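Local coordinates for protein HcgC (Methanococcus maripaludis S2, PDB 5O4J) that catalyses the S-adenosylmethionine-dependent C-methylation of a pyridinol precursor, probably a step towards the iron-guanylylpyridinol cofactor of [Fe]-hydrogenase, at residues Phe48-Ser53 with Pro75-Ile80; Asp196-Thr201 with Asp236-Glu241. All coordinates share one frame; numbering follows the deposited sequence. Where two conformers were deposited one is given.

Contact 1. Residues Phe48-Ser53 with Pro75-Ile80. With SAH (S-adenosyl-L-homocysteine), chain E.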
ATOM      1  N   PHE A  48     -10.678  -4.731 -34.884  1.00 23.58           N
ATOM      2  CA  PHE A  48     -11.920  -4.650 -34.123  1.00 23.82           C
ATOM      3  C   PHE A  48     -11.666  -3.895 -32.823  1.00 22.96           C
ATOM      4  O   PHE A  48     -10.779  -4.268 -32.046  1.00 22.59           O
ATOM      5  CB  PHE A  48     -12.477  -6.042 -33.817  1.00 23.99           C
ATOM      6  CG  PHE A  48     -12.965  -6.784 -35.023  1.00 27.30           C
ATOM      7  CD1 PHE A  48     -14.260  -6.625 -35.476  1.00 26.07           C
ATOM      8  CD2 PHE A  48     -12.127  -7.659 -35.694  1.00 28.52           C
ATOM      9  CE1 PHE A  48     -14.711  -7.308 -36.587  1.00 27.53           C
ATOM     10  CE2 PHE A  48     -12.576  -8.348 -36.802  1.00 27.83           C
ATOM     11  CZ  PHE A  48     -13.866  -8.177 -37.245  1.00 28.20           C
ATOM     12  N   GLY A  49     -12.446  -2.837 -32.590  1.00 22.09           N
ATOM     13  CA  GLY A  49     -12.367  -2.075 -31.360  1.00 19.98           C
ATOM     14  C   GLY A  49     -11.615  -0.771 -31.520  1.00 20.39           C
ATOM     15  O   GLY A  49     -10.385  -0.746 -31.470  1.00 20.91           O
ATOM     16  N   ALA A  50     -12.354   0.319 -31.728  1.00 21.16           N
ATOM     17  CA  ALA A  50     -11.730   1.620 -31.963  1.00 22.60           C
ATOM     18  C   ALA A  50     -11.221   2.239 -30.668  1.00 24.46           C
ATOM     19  O   ALA A  50     -10.164   2.879 -30.649  1.00 23.82           O
ATOM     20  CB  ALA A  50     -12.722   2.559 -32.648  1.00 24.43           C
ATOM     21  N   TYR A  51     -11.963   2.067 -29.581  1.00 21.49           N
ATOM     22  CA  TYR A  51     -11.591   2.619 -28.291  1.00 20.65           C
ATOM     23  C   TYR A  51     -10.802   1.573 -27.506  1.00 20.94           C
ATOM     24  O   TYR A  51     -11.148   0.390 -27.587  1.00 20.41           O
ATOM     25  CB  TYR A  51     -12.853   3.039 -27.541  1.00 19.55           C
ATOM     26  CG  TYR A  51     -12.669   3.335 -26.070  1.00 17.92           C
ATOM     27  CD1 TYR A  51     -12.671   2.314 -25.138  1.00 18.78           C
ATOM     28  CD2 TYR A  51     -12.537   4.638 -25.614  1.00 18.60           C
ATOM     29  CE1 TYR A  51     -12.519   2.567 -23.801  1.00 22.48           C
ATOM     30  CE2 TYR A  51     -12.398   4.907 -24.270  1.00 18.26           C
ATOM     31  CZ  TYR A  51     -12.384   3.869 -23.364  1.00 20.53           C
ATOM     32  OH  TYR A  51     -12.239   4.145 -22.015  1.00 22.47           O
ATOM     33  N   LEU A  52      -9.745   1.941 -26.772  1.00 17.98           N
ATOM     34  CA  LEU A  52      -9.126   3.269 -26.722  1.00 18.93           C
ATOM     35  C   LEU A  52      -7.825   3.277 -27.538  1.00 18.48           C
ATOM     36  O   LEU A  52      -7.459   4.293 -28.114  1.00 20.92           O
ATOM     37  CB  LEU A  52      -8.859   3.655 -25.270  1.00 19.48           C
ATOM     38  CG  LEU A  52      -8.163   4.975 -24.971  1.00 19.88           C
ATOM     39  CD1 LEU A  52      -8.808   6.139 -25.720  1.00 19.89           C
ATOM     40  CD2 LEU A  52      -8.168   5.247 -23.463  1.00 20.86           C
ATOM     41  N   SER A  53      -7.119   2.148 -27.581  1.00 18.15           N
ATOM     42  CA  SER A  53      -5.868   2.070 -28.336  1.00 19.01           C
ATOM     43  C   SER A  53      -6.075   1.737 -29.805  1.00 22.04           C
ATOM     44  O   SER A  53      -5.129   1.878 -30.596  1.00 21.31           O
ATOM     45  CB  SER A  53      -4.916   1.032 -27.723  1.00 22.06           C
ATOM     46  OG  SER A  53      -5.482   0.354 -26.619  1.00 30.45           O
ATOM     47  N   PRO A  75     -21.407   2.896 -33.885  1.00 33.26           N
ATOM     48  CA  PRO A  75     -21.135   3.743 -35.057  1.00 29.55           C
ATOM     49  C   PRO A  75     -20.549   5.103 -34.716  1.00 28.04           C
ATOM     50  O   PRO A  75     -19.769   5.636 -35.515  1.00 28.79           O
ATOM     51  CB  PRO A  75     -22.511   3.866 -35.734  1.00 33.46           C
ATOM     52  CG  PRO A  75     -23.500   3.466 -34.714  1.00 38.46           C
ATOM     53  CD  PRO A  75     -22.818   2.475 -33.828  1.00 35.88           C
ATOM     54  N   HIS A  76     -20.882   5.689 -33.562  1.00 28.19           N
ATOM     55  CA  HIS A  76     -20.372   7.025 -33.265  1.00 27.80           C
ATOM     56  C   HIS A  76     -18.870   7.037 -33.016  1.00 25.41           C
ATOM     57  O   HIS A  76     -18.267   8.116 -33.021  1.00 24.60           O
ATOM     58  CB  HIS A  76     -21.108   7.634 -32.063  1.00 30.15           C
ATOM     59  CG  HIS A  76     -20.629   7.139 -30.737  1.00 29.79           C
ATOM     60  ND1 HIS A  76     -21.005   5.918 -30.216  1.00 28.55           N
ATOM     61  CD2 HIS A  76     -19.828   7.716 -29.807  1.00 28.98           C
ATOM     62  CE1 HIS A  76     -20.442   5.758 -29.031  1.00 29.09           C
ATOM     63  NE2 HIS A  76     -19.728   6.835 -28.757  1.00 27.22           N
ATOM     64  N   LEU A  77     -18.245   5.876 -32.829  1.00 26.68           N
ATOM     65  CA  LEU A  77     -16.802   5.881 -32.629  1.00 27.56           C
ATOM     66  C   LEU A  77     -16.027   6.167 -33.905  1.00 29.34           C
ATOM     67  O   LEU A  77     -14.794   6.246 -33.851  1.00 28.92           O
ATOM     68  CB  LEU A  77     -16.354   4.557 -32.016  1.00 24.65           C
ATOM     69  CG  LEU A  77     -16.534   4.508 -30.497  1.00 31.53           C
ATOM     70  CD1 LEU A  77     -16.230   3.117 -29.988  1.00 30.00           C
ATOM     71  CD2 LEU A  77     -15.646   5.536 -29.788  1.00 39.23           C
ATOM     72  N   LYS A  78     -16.703   6.347 -35.041  1.00 31.10           N
ATOM     73  CA  LYS A  78     -16.035   6.929 -36.198  1.00 34.87           C
ATOM     74  C   LYS A  78     -15.354   8.240 -35.830  1.00 34.54           C
ATOM     75  O   LYS A  78     -14.338   8.603 -36.434  1.00 37.26           O
ATOM     76  CB  LYS A  78     -17.036   7.162 -37.332  1.00 39.73           C
ATOM     77  CG  LYS A  78     -18.223   8.048 -36.947  1.00 49.67           C
ATOM     78  CD  LYS A  78     -18.935   8.600 -38.173  1.00 61.43           C
ATOM     79  CE  LYS A  78     -20.404   8.886 -37.895  1.00 70.71           C
ATOM     80  NZ  LYS A  78     -20.614   9.908 -36.829  1.00 76.25           N
ATOM     81  N   ASP A  79     -15.895   8.957 -34.837  1.00 30.76           N
ATOM     82  CA  ASP A  79     -15.340  10.235 -34.407  1.00 32.84           C
ATOM     83  C   ASP A  79     -13.995  10.098 -33.701  1.00 29.27           C
ATOM     84  O   ASP A  79     -13.327  11.111 -33.495  1.00 32.47           O
ATOM     85  CB  ASP A  79     -16.316  10.962 -33.464  1.00 38.31           C
ATOM     86  CG  ASP A  79     -17.692  11.181 -34.075  1.00 43.26           C
ATOM     87  OD1 ASP A  79     -17.769  11.407 -35.298  1.00 41.93           O
ATOM     88  OD2 ASP A  79     -18.697  11.167 -33.317  1.00 42.31           O
ATOM     89  N   ILE A  80     -13.601   8.891 -33.284  1.00 25.46           N
ATOM     90  CA  ILE A  80     -12.343   8.714 -32.561  1.00 27.02           C
ATOM     91  C   ILE A  80     -11.163   8.395 -33.476  1.00 37.95           C
ATOM     92  O   ILE A  80     -10.054   8.164 -32.976  1.00 34.93           O
ATOM     93  CB  ILE A  80     -12.488   7.650 -31.449  1.00 26.95           C
ATOM     94  CG1 ILE A  80     -11.510   7.948 -30.303  1.00 30.26           C
ATOM     95  CG2 ILE A  80     -12.255   6.226 -31.966  1.00 30.00           C
ATOM     96  CD1 ILE A  80     -11.875   7.269 -28.986  1.00 32.14           C
TER
HETATM   97  N   SAH E 301      -8.589  -3.320 -24.986  1.00 71.85           N
HETATM   98  CA  SAH E 301      -8.931  -1.924 -25.392  1.00 46.63           C
HETATM   99  CB  SAH E 301     -10.316  -1.562 -24.859  1.00 32.27           C
HETATM  100  CG  SAH E 301     -11.423  -2.186 -25.705  1.00 24.54           C
HETATM  101  SD  SAH E 301     -13.036  -1.658 -25.182  1.00 20.90           S
HETATM  102  C   SAH E 301      -7.939  -0.928 -24.861  1.00 32.69           C
HETATM  103  O   SAH E 301      -8.120   0.290 -25.106  1.00 20.96           O
HETATM  104  OXT SAH E 301      -6.992  -1.360 -24.191  1.00 40.22           O
HETATM  105  C5' SAH E 301     -14.070  -2.449 -26.378  1.00 19.35           C
HETATM  106  C4' SAH E 301     -14.112  -1.720 -27.717  1.00 19.11           C
HETATM  107  O4' SAH E 301     -14.544  -2.645 -28.722  1.00 21.19           O
HETATM  108  C3' SAH E 301     -15.141  -0.606 -27.713  1.00 16.70           C
HETATM  109  O3' SAH E 301     -14.780   0.436 -28.634  1.00 21.24           O
HETATM  110  C2' SAH E 301     -16.386  -1.341 -28.148  1.00 18.34           C
HETATM  111  O2' SAH E 301     -17.417  -0.500 -28.676  1.00 20.73           O
HETATM  112  C1' SAH E 301     -15.839  -2.273 -29.203  1.00 19.13           C
HETATM  113  N9  SAH E 301     -16.609  -3.516 -29.365  1.00 19.73           N
HETATM  114  C8  SAH E 301     -17.172  -4.257 -28.384  1.00 20.04           C
HETATM  115  N7  SAH E 301     -17.765  -5.352 -28.924  1.00 23.17           N
HETATM  116  C5  SAH E 301     -17.552  -5.310 -30.254  1.00 22.06           C
HETATM  117  C6  SAH E 301     -17.895  -6.157 -31.412  1.00 25.84           C
HETATM  118  N6  SAH E 301     -18.607  -7.293 -31.234  1.00 29.56           N
HETATM  119  N1  SAH E 301     -17.483  -5.752 -32.629  1.00 25.34           N
HETATM  120  C2  SAH E 301     -16.770  -4.631 -32.816  1.00 29.62           C
HETATM  121  N3  SAH E 301     -16.424  -3.807 -31.813  1.00 26.19           N
HETATM  122  C4  SAH E 301     -16.786  -4.102 -30.540  1.00 20.65           C

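Contact 2. Residues Asp196-Thr201 with Asp236-Glu241. With 9KH (6-carboxy methyl-4-hydroxy-2-pyridinol), chain K.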
ATOM      1  N   ASP A 196       7.781  15.224   1.043  1.00 21.50           N
ATOM      2  CA  ASP A 196       7.768  16.206   2.115  1.00 23.57           C
ATOM      3  C   ASP A 196       6.981  17.438   1.703  1.00 23.76           C
ATOM      4  O   ASP A 196       7.147  17.958   0.595  1.00 23.44           O
ATOM      5  CB  ASP A 196       9.190  16.624   2.492  1.00 27.23           C
ATOM      6  CG  ASP A 196       9.205  17.615   3.626  1.00 32.74           C
ATOM      7  OD1 ASP A 196       8.564  17.320   4.649  1.00 31.80           O
ATOM      8  OD2 ASP A 196       9.847  18.681   3.508  1.00 36.64           O
ATOM      9  N   SER A 197       6.126  17.903   2.616  1.00 22.41           N
ATOM     10  CA  SER A 197       5.347  19.143   2.556  1.00 22.41           C
ATOM     11  C   SER A 197       4.047  19.004   1.763  1.00 22.43           C
ATOM     12  O   SER A 197       3.284  19.969   1.717  1.00 22.37           O
ATOM     13  CB  SER A 197       6.138  20.324   1.976  1.00 25.67           C
ATOM     14  OG  SER A 197       6.050  20.375   0.567  1.00 25.32           O
ATOM     15  N   VAL A 198       3.764  17.861   1.140  1.00 21.29           N
ATOM     16  CA  VAL A 198       2.486  17.702   0.453  1.00 19.15           C
ATOM     17  C   VAL A 198       1.375  17.602   1.488  1.00 21.84           C
ATOM     18  O   VAL A 198       1.482  16.847   2.463  1.00 21.38           O
ATOM     19  CB  VAL A 198       2.506  16.472  -0.466  1.00 19.47           C
ATOM     20  CG1 VAL A 198       1.099  16.180  -1.022  1.00 17.93           C
ATOM     21  CG2 VAL A 198       3.508  16.682  -1.599  1.00 22.17           C
ATOM     22  N   LEU A 199       0.314  18.396   1.290  1.00 20.08           N
ATOM     23  CA  LEU A 199      -0.897  18.315   2.103  1.00 18.56           C
ATOM     24  C   LEU A 199      -1.846  17.253   1.563  1.00 16.56           C
ATOM     25  O   LEU A 199      -2.337  16.403   2.310  1.00 18.71           O
ATOM     26  CB  LEU A 199      -1.606  19.664   2.111  1.00 22.01           C
ATOM     27  CG  LEU A 199      -0.961  20.822   2.870  1.00 25.88           C
ATOM     28  CD1 LEU A 199       0.356  21.223   2.242  1.00 30.55           C
ATOM     29  CD2 LEU A 199      -1.897  22.022   2.881  1.00 25.99           C
ATOM     30  N   TYR A 200      -2.156  17.323   0.277  1.00 17.63           N
ATOM     31  CA  TYR A 200      -2.987  16.294  -0.335  1.00 18.33           C
ATOM     32  C   TYR A 200      -2.716  16.288  -1.827  1.00 19.83           C
ATOM     33  O   TYR A 200      -2.134  17.229  -2.373  1.00 21.49           O
ATOM     34  CB  TYR A 200      -4.478  16.503  -0.027  1.00 20.33           C
ATOM     35  CG  TYR A 200      -5.124  17.752  -0.612  1.00 19.63           C
ATOM     36  CD1 TYR A 200      -5.606  17.768  -1.917  1.00 19.42           C
ATOM     37  CD2 TYR A 200      -5.276  18.894   0.149  1.00 20.40           C
ATOM     38  CE1 TYR A 200      -6.208  18.903  -2.455  1.00 20.69           C
ATOM     39  CE2 TYR A 200      -5.874  20.040  -0.378  1.00 22.09           C
ATOM     40  CZ  TYR A 200      -6.339  20.031  -1.676  1.00 21.49           C
ATOM     41  OH  TYR A 200      -6.941  21.144  -2.200  1.00 21.46           O
ATOM     42  N   THR A 201      -3.129  15.193  -2.470  1.00 16.89           N
ATOM     43  CA  THR A 201      -2.783  14.883  -3.853  1.00 19.02           C
ATOM     44  C   THR A 201      -4.041  14.450  -4.589  1.00 19.12           C
ATOM     45  O   THR A 201      -4.683  13.468  -4.201  1.00 22.50           O
ATOM     46  CB  THR A 201      -1.719  13.782  -3.921  1.00 19.05           C
ATOM     47  OG1 THR A 201      -0.574  14.158  -3.149  1.00 21.94           O
ATOM     48  CG2 THR A 201      -1.278  13.533  -5.366  1.00 18.84           C
ATOM     49  N   ASP A 236       6.053  23.246  -0.058  1.00 25.93           N
ATOM     50  CA  ASP A 236       7.291  23.415  -0.800  1.00 23.93           C
ATOM     51  C   ASP A 236       7.129  22.945  -2.237  1.00 24.46           C
ATOM     52  O   ASP A 236       6.151  22.287  -2.607  1.00 24.64           O
ATOM     53  CB  ASP A 236       8.431  22.662  -0.110  1.00 30.13           C
ATOM     54  CG  ASP A 236       8.705  23.180   1.287  1.00 38.43           C
ATOM     55  OD1 ASP A 236       8.505  24.391   1.523  1.00 41.82           O
ATOM     56  OD2 ASP A 236       9.118  22.382   2.148  1.00 43.80           O
ATOM     57  N   HIS A 237       8.124  23.275  -3.053  1.00 26.43           N
ATOM     58  CA  HIS A 237       8.089  22.887  -4.452  1.00 25.97           C
ATOM     59  C   HIS A 237       8.151  21.372  -4.581  1.00 25.37           C
ATOM     60  O   HIS A 237       9.000  20.716  -3.969  1.00 26.63           O
ATOM     61  CB  HIS A 237       9.246  23.533  -5.214  1.00 34.52           C
ATOM     62  CG  HIS A 237       9.140  25.021  -5.303  1.00 41.57           C
ATOM     63  ND1 HIS A 237       8.398  25.660  -6.272  1.00 44.86           N
ATOM     64  CD2 HIS A 237       9.703  25.999  -4.553  1.00 46.17           C
ATOM     65  CE1 HIS A 237       8.488  26.967  -6.102  1.00 48.42           C
ATOM     66  NE2 HIS A 237       9.277  27.200  -5.069  1.00 44.59           N
ATOM     67  N   VAL A 238       7.258  20.829  -5.407  1.00 22.78           N
ATOM     68  CA  VAL A 238       7.211  19.401  -5.707  1.00 22.36           C
ATOM     69  C   VAL A 238       7.146  19.137  -7.201  1.00 23.44           C
ATOM     70  O   VAL A 238       7.119  17.979  -7.615  1.00 23.60           O
ATOM     71  CB  VAL A 238       6.022  18.725  -4.988  1.00 26.39           C
ATOM     72  CG1 VAL A 238       6.229  18.745  -3.477  1.00 29.75           C
ATOM     73  CG2 VAL A 238       4.703  19.401  -5.348  1.00 30.37           C
ATOM     74  N   GLU A 239       7.205  20.192  -8.018  1.00 26.48           N
ATOM     75  CA  GLU A 239       7.024  20.057  -9.460  0.59 30.66           C
ATOM     76  C   GLU A 239       7.928  18.985 -10.067  1.00 28.09           C
ATOM     77  O   GLU A 239       7.481  18.205 -10.917  1.00 24.86           O
ATOM     78  CB  GLU A 239       7.264  21.412 -10.132  0.59 33.69           C
ATOM     79  CG  GLU A 239       8.575  22.091  -9.737  0.59 33.85           C
ATOM     80  CD  GLU A 239       8.577  23.584 -10.007  0.59 38.65           C
ATOM     81  OE1 GLU A 239       7.573  24.101 -10.536  0.59 39.13           O
ATOM     82  OE2 GLU A 239       9.587  24.242  -9.681  0.59 37.55           O
ATOM     83  N   TYR A 240       9.193  18.914  -9.650  1.00 24.92           N
ATOM     84  CA  TYR A 240      10.109  17.976 -10.305  1.00 24.86           C
ATOM     85  C   TYR A 240       9.813  16.534  -9.921  1.00 25.47           C
ATOM     86  O   TYR A 240       9.755  15.650 -10.789  1.00 23.43           O
ATOM     87  CB  TYR A 240      11.553  18.339  -9.974  1.00 23.19           C
ATOM     88  CG  TYR A 240      11.925  19.700 -10.491  1.00 26.68           C
ATOM     89  CD1 TYR A 240      11.467  20.138 -11.727  1.00 33.88           C
ATOM     90  CD2 TYR A 240      12.703  20.562  -9.736  1.00 34.50           C
ATOM     91  CE1 TYR A 240      11.787  21.387 -12.202  1.00 38.48           C
ATOM     92  CE2 TYR A 240      13.031  21.812 -10.207  1.00 33.60           C
ATOM     93  CZ  TYR A 240      12.566  22.217 -11.439  1.00 36.22           C
ATOM     94  OH  TYR A 240      12.885  23.461 -11.908  1.00 40.37           O
ATOM     95  N   GLU A 241       9.647  16.265  -8.626  1.00 23.70           N
ATOM     96  CA  GLU A 241       9.340  14.902  -8.201  1.00 24.69           C
ATOM     97  C   GLU A 241       7.996  14.451  -8.754  1.00 25.15           C
ATOM     98  O   GLU A 241       7.809  13.266  -9.063  1.00 25.00           O
ATOM     99  CB  GLU A 241       9.351  14.815  -6.673  1.00 28.49           C
ATOM    100  CG  GLU A 241      10.720  15.060  -6.055  1.00 36.22           C
ATOM    101  CD  GLU A 241      10.995  16.536  -5.775  1.00 51.42           C
ATOM    102  OE1 GLU A 241      10.285  17.405  -6.327  1.00 47.29           O
ATOM    103  OE2 GLU A 241      11.934  16.827  -5.004  1.00 63.93           O
TER
HETATM  104  C2  9KH K 302      -5.129  24.510   5.883  1.00 49.81           C
HETATM  105  C3  9KH K 302      -5.416  23.239   5.414  1.00 51.38           C
HETATM  106  C4  9KH K 302      -5.352  22.981   4.058  1.00 46.61           C
HETATM  107  C6  9KH K 302      -4.723  25.200   3.625  1.00 46.30           C
HETATM  108  O1  9KH K 302      -5.194  24.769   7.216  1.00 42.25           O
HETATM  109  N5  9KH K 302      -5.006  23.949   3.193  1.00 44.63           N
HETATM  110  C7  9KH K 302      -4.782  25.506   4.981  1.00 50.60           C
HETATM  111  O8  9KH K 302      -4.381  26.149   2.716  1.00 39.95           O
HETATM  112  C9  9KH K 302      -5.795  22.146   6.379  1.00 48.11           C
HETATM  113  C10 9KH K 302      -5.653  21.598   3.539  1.00 41.36           C
HETATM  114  C12 9KH K 302      -7.138  21.325   3.500  1.00 31.42           C
HETATM  115  O13 9KH K 302      -7.484  20.145   3.670  1.00 22.52           O
HETATM  116  O14 9KH K 302      -7.947  22.257   3.280  1.00 28.61           O

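Contact 1. Residues Phe48-Ser53 with Pro75-Ile80
Ala50 and Tyr51 meet Leu77 and Ile80 in a small, buried, apolar contact at the ribose side of the SAH pocket. The first segment is the loop after strand 42-48 of the Rossmann-type sheet. The second is a short 3-10 helix after strand 65-72. The methyl of Ala50 sits across from two side chains: its CB is 3.8 Å from CG2 of Ile80 and 4.2 Å from CB of Leu77. With CG1 of Ile80 swung to the side opposite the backbone N (chi1 -152°), CG2 is the branch that reaches Ala50, while CD1 ends near the edge of the Tyr51 ring. Leu77 works in two directions. CD1 of Leu77 lies 4.2 Å from CB of Tyr51 and 3.3 Å from O3' of SAH, so the same methyl touches loop and ribose. Gly49 borders the sugar from another side, where its CA approaches O4'.

The loop also holds the homocysteine end. Leu52 N gives a bond of 2.9 Å to the carboxylate O of SAH at 162°, and Ser53 N gives a longer one to the same oxygen. The bond from Tyr51 N to O3' is weak. A cis peptide joins Tyr51 to Leu52, and CB of Leu52 lies 3.7 Å above the centre of the Tyr51 ring. The edge of that ring faces the sulfur, with CD1 of Tyr51 4.0 Å from SD of SAH.

Asp72, at the end of strand 65-72, hydrogen-bonds both Ala50 N and SAH. Helix 208-213 packs on Tyr51 and Leu77, with the Phe213 ring edge-to-face to Tyr51. Helix 218-225 touches Leu52 and Ile80, and Met178 of helix 177-193 touches both Tyr51 and Leu52.

Contact 2. Residues Asp196-Thr201 with Asp236-Glu241
Ser197 OG joins two stretches of backbone. Across the contact, Asp236 N donates to Ser197 OG at 2.9 Å and 154°. Ser197 OG donates in turn to Asp196 O at 2.7 Å. The second bond arrives in the carbonyl plane, on a lone pair. With chi1 at 87°, OG lies between the backbone N and carbonyl carbon of Ser197, within reach of Asp196 O and Asp236 N. The oxygen therefore acts once as acceptor and once as donor, which fixes its rotation.

Next to this polar link is a small apolar one. CG2 of Val198 meets CG1 of Val238 at 3.9 Å, and the two side chains cross at about a right angle. Val238 occupies the N-cap position of helix 239-251, so this methyl pair joins the start of strand 198-203 to the start of that helix. Further along the strand, Leu199 and Tyr200 both face Ser233 in a classic beta bulge. Leu199 then turns to the pyridinol, its CD2 lying 3.7 Å from N5 of 9KH.

On the outer side, OD2 of Asp196 and OD2 of Asp236 come within 4.0 Å, their carboxylate planes 55° apart. OD1 of Asp196 is hydrogen-bonded to Gly143 N and lies near Asp141 OD1, both of the second subunit; that Asp141 also accepts from Ser197 N. Full charge on all three acids may be disfavoured, which the Gly143 N-H would partly offset. The contact is held by the Asp236 N to Ser197 OG bond, packing of Asp236 on the Ser197 side chain, and the valine pair.

Contact 1 and contact 2 lie on opposite sides of the chain's centre. Their own centres are 37 Å apart, and their nearest atoms about 21 Å, so they do not touch. Contact 1 belongs to the Rossmann-type part and borders SAH. Contact 2 lies at the small antiparallel sheet. Packing against a second subunit of the four-chain assembly brings the two kinds of region together. The 9KH beside Leu199 is also hydrogen-bonded to Ile115 and Thr179 of the second subunit, and Tyr200 hydrogen-bonds Glu209 there. In return, Ile5 of the second subunit packs on Tyr51 of contact 1. The 9KH site is therefore shared between two subunits; PJL lies about 4 Å from the Tyr51 side chain.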